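Local atomic coordinates of pyruvate kinase (PDB entry 4DRS), a protein that probably catalyses the last step of glycolysis, transferring the phosphoryl group of phosphoenolpyruvate to ADP to give pyruvate and ATP. Residues Leu235-Asn240 and Ile271-Gly276. Residues are numbered along the deposited sequence; the frame is centred on the assembly and turned at random.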
loop_
_atom_site.group_PDB
_atom_site.type_symbol
_atom_site.label_atom_id
_atom_site.label_comp_id
_atom_site.label_asym_id
_atom_site.label_seq_id
_atom_site.Cartn_x
_atom_site.Cartn_y
_atom_site.Cartn_z
ATOM N N LEU A 235 23.616 31.789 -8.471
ATOM C CA LEU A 235 24.886 31.983 -7.792
ATOM C C LEU A 235 25.825 30.814 -8.103
ATOM O O LEU A 235 25.583 29.680 -7.668
ATOM C CB LEU A 235 24.627 32.112 -6.291
ATOM C CG LEU A 235 25.445 33.069 -5.433
ATOM C CD1 LEU A 235 25.358 34.496 -5.955
ATOM C CD2 LEU A 235 24.959 32.989 -3.989
ATOM N N SER A 236 26.875 31.086 -8.875
ATOM C CA SER A 236 27.812 30.038 -9.306
ATOM C C SER A 236 28.715 29.522 -8.187
ATOM O O SER A 236 29.193 30.298 -7.357
ATOM C CB SER A 236 28.676 30.519 -10.480
ATOM O OG SER A 236 27.891 30.757 -11.631
ATOM N N PHE A 237 28.947 28.210 -8.189
ATOM C CA PHE A 237 29.874 27.534 -7.260
ATOM C C PHE A 237 29.617 27.783 -5.771
ATOM O O PHE A 237 30.557 27.996 -5.010
ATOM C CB PHE A 237 31.341 27.869 -7.595
ATOM C CG PHE A 237 31.864 27.170 -8.820
ATOM C CD1 PHE A 237 32.495 25.929 -8.716
ATOM C CD2 PHE A 237 31.735 27.753 -10.079
ATOM C CE1 PHE A 237 32.976 25.280 -9.844
ATOM C CE2 PHE A 237 32.215 27.112 -11.208
ATOM C CZ PHE A 237 32.833 25.869 -11.092
ATOM N N VAL A 238 28.354 27.757 -5.359
ATOM C CA VAL A 238 28.014 27.848 -3.937
ATOM C C VAL A 238 28.540 26.603 -3.229
ATOM O O VAL A 238 28.435 25.495 -3.760
ATOM C CB VAL A 238 26.495 28.009 -3.724
ATOM C CG1 VAL A 238 26.133 27.961 -2.246
ATOM C CG2 VAL A 238 26.026 29.321 -4.334
ATOM N N GLN A 239 29.117 26.789 -2.044
ATOM C CA GLN A 239 29.779 25.695 -1.330
ATOM C C GLN A 239 29.270 25.477 0.094
ATOM O O GLN A 239 29.493 24.414 0.676
ATOM C CB GLN A 239 31.289 25.908 -1.332
ATOM C CG GLN A 239 31.898 25.822 -2.723
ATOM C CD GLN A 239 33.401 26.044 -2.748
ATOM O OE1 GLN A 239 34.072 25.654 -3.706
ATOM N NE2 GLN A 239 33.937 26.673 -1.702
ATOM N N ASN A 240 28.594 26.485 0.647
ATOM C CA ASN A 240 27.973 26.390 1.970
ATOM C C ASN A 240 26.927 27.478 2.162
ATOM O O ASN A 240 26.858 28.419 1.372
ATOM C CB ASN A 240 29.029 26.460 3.076
ATOM C CG ASN A 240 30.093 27.500 2.797
ATOM O OD1 ASN A 240 29.806 28.695 2.720
ATOM N ND2 ASN A 240 31.329 27.047 2.628
ATOM N N ILE A 271 24.934 24.057 -7.538
ATOM C CA ILE A 271 25.800 23.014 -7.026
ATOM C C ILE A 271 26.660 22.540 -8.189
ATOM O O ILE A 271 26.166 21.903 -9.122
ATOM C CB ILE A 271 24.985 21.855 -6.411
ATOM C CG1 ILE A 271 23.941 22.391 -5.411
ATOM C CG2 ILE A 271 25.907 20.816 -5.774
ATOM C CD1 ILE A 271 24.502 23.237 -4.285
ATOM N N GLU A 272 27.941 22.880 -8.136
ATOM C CA GLU A 272 28.856 22.677 -9.257
ATOM C C GLU A 272 30.138 21.952 -8.847
ATOM O O GLU A 272 31.042 21.777 -9.665
ATOM C CB GLU A 272 29.244 24.027 -9.872
ATOM C CG GLU A 272 28.118 24.770 -10.558
ATOM C CD GLU A 272 28.608 26.004 -11.281
ATOM O OE1 GLU A 272 29.162 25.872 -12.397
ATOM O OE2 GLU A 272 28.430 27.110 -10.731
ATOM N N ASN A 273 30.228 21.557 -7.580
ATOM C CA ASN A 273 31.398 20.832 -7.090
ATOM C C ASN A 273 31.118 19.998 -5.844
ATOM O O ASN A 273 30.013 20.050 -5.291
ATOM C CB ASN A 273 32.596 21.779 -6.873
ATOM C CG ASN A 273 32.377 22.784 -5.753
ATOM O OD1 ASN A 273 31.429 22.694 -4.969
ATOM N ND2 ASN A 273 33.277 23.752 -5.669
ATOM N N LEU A 274 32.128 19.246 -5.411
ATOM C CA LEU A 274 31.996 18.302 -4.301
ATOM C C LEU A 274 31.584 18.980 -2.994
ATOM O O LEU A 274 30.720 18.469 -2.278
ATOM C CB LEU A 274 33.287 17.481 -4.122
ATOM C CG LEU A 274 33.314 16.334 -3.097
ATOM C CD1 LEU A 274 32.179 15.335 -3.314
ATOM C CD2 LEU A 274 34.663 15.623 -3.116
ATOM N N GLU A 275 32.193 20.129 -2.696
ATOM C CA GLU A 275 31.854 20.895 -1.494
ATOM C C GLU A 275 30.362 21.201 -1.424
ATOM O O GLU A 275 29.715 20.946 -0.403
ATOM C CB GLU A 275 32.666 22.191 -1.410
ATOM C CG GLU A 275 33.897 22.106 -0.520
ATOM C CD GLU A 275 33.550 21.956 0.956
ATOM O OE1 GLU A 275 32.830 22.827 1.498
ATOM O OE2 GLU A 275 34.007 20.974 1.579
ATOM N N GLY A 276 29.828 21.734 -2.519
ATOM C CA GLY A 276 28.401 22.008 -2.641
ATOM C C GLY A 276 27.533 20.786 -2.404
ATOM O O GLY A 276 26.493 20.885 -1.753
HETATM O O HOH W 1 29.081 24.175 -6.034
#
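Phe237 and Glu272 meet at the C-terminal mouth of a TIM barrel, where the loops that follow the adjacent parallel strands 232-235 and 266-271 lie side by side. The tight part is the Glu272 side chain laid over one ring face: its CB sits 4.0 Å from the Phe237 centroid and 14° off the normal, a CH-pi contact. The chain, extended beyond CG, carries the carboxylate across to the CD2-CE2 edge of the same face, inclined 37° to the ring. There OE2 accepts from Phe237 N at 2.8 Å, on its anti side and 33° out of the carboxylate plane, so one residue both covers the ring and holds the loop backbone. Lys270 makes a long, weak ion pair with this oxygen. Ser236, whose side chain is about 6 Å from those of the ADP-binding residues Arg74 and Asn76, turns OG to Thr110 O. Glu272 OE1 bonds weakly to a glycerol, probably a crystallisation additive.

The looser, partly exposed side is the aliphatic contact of Gln239 with Glu275, where CG and CB come no nearer than 3.9 Å. Between the two lies a buried polar part. A water accepts from Glu272 N and lies 2.7 Å from Val238 O and 3.0 Å from Asn273 OD1. Asn273, the N-cap of helix 274-278, accepts from Gly276 N through OD1, while its ND2 donates to a lone pair of Gln239 OE1, 2.8 Å away and in the carbonyl plane.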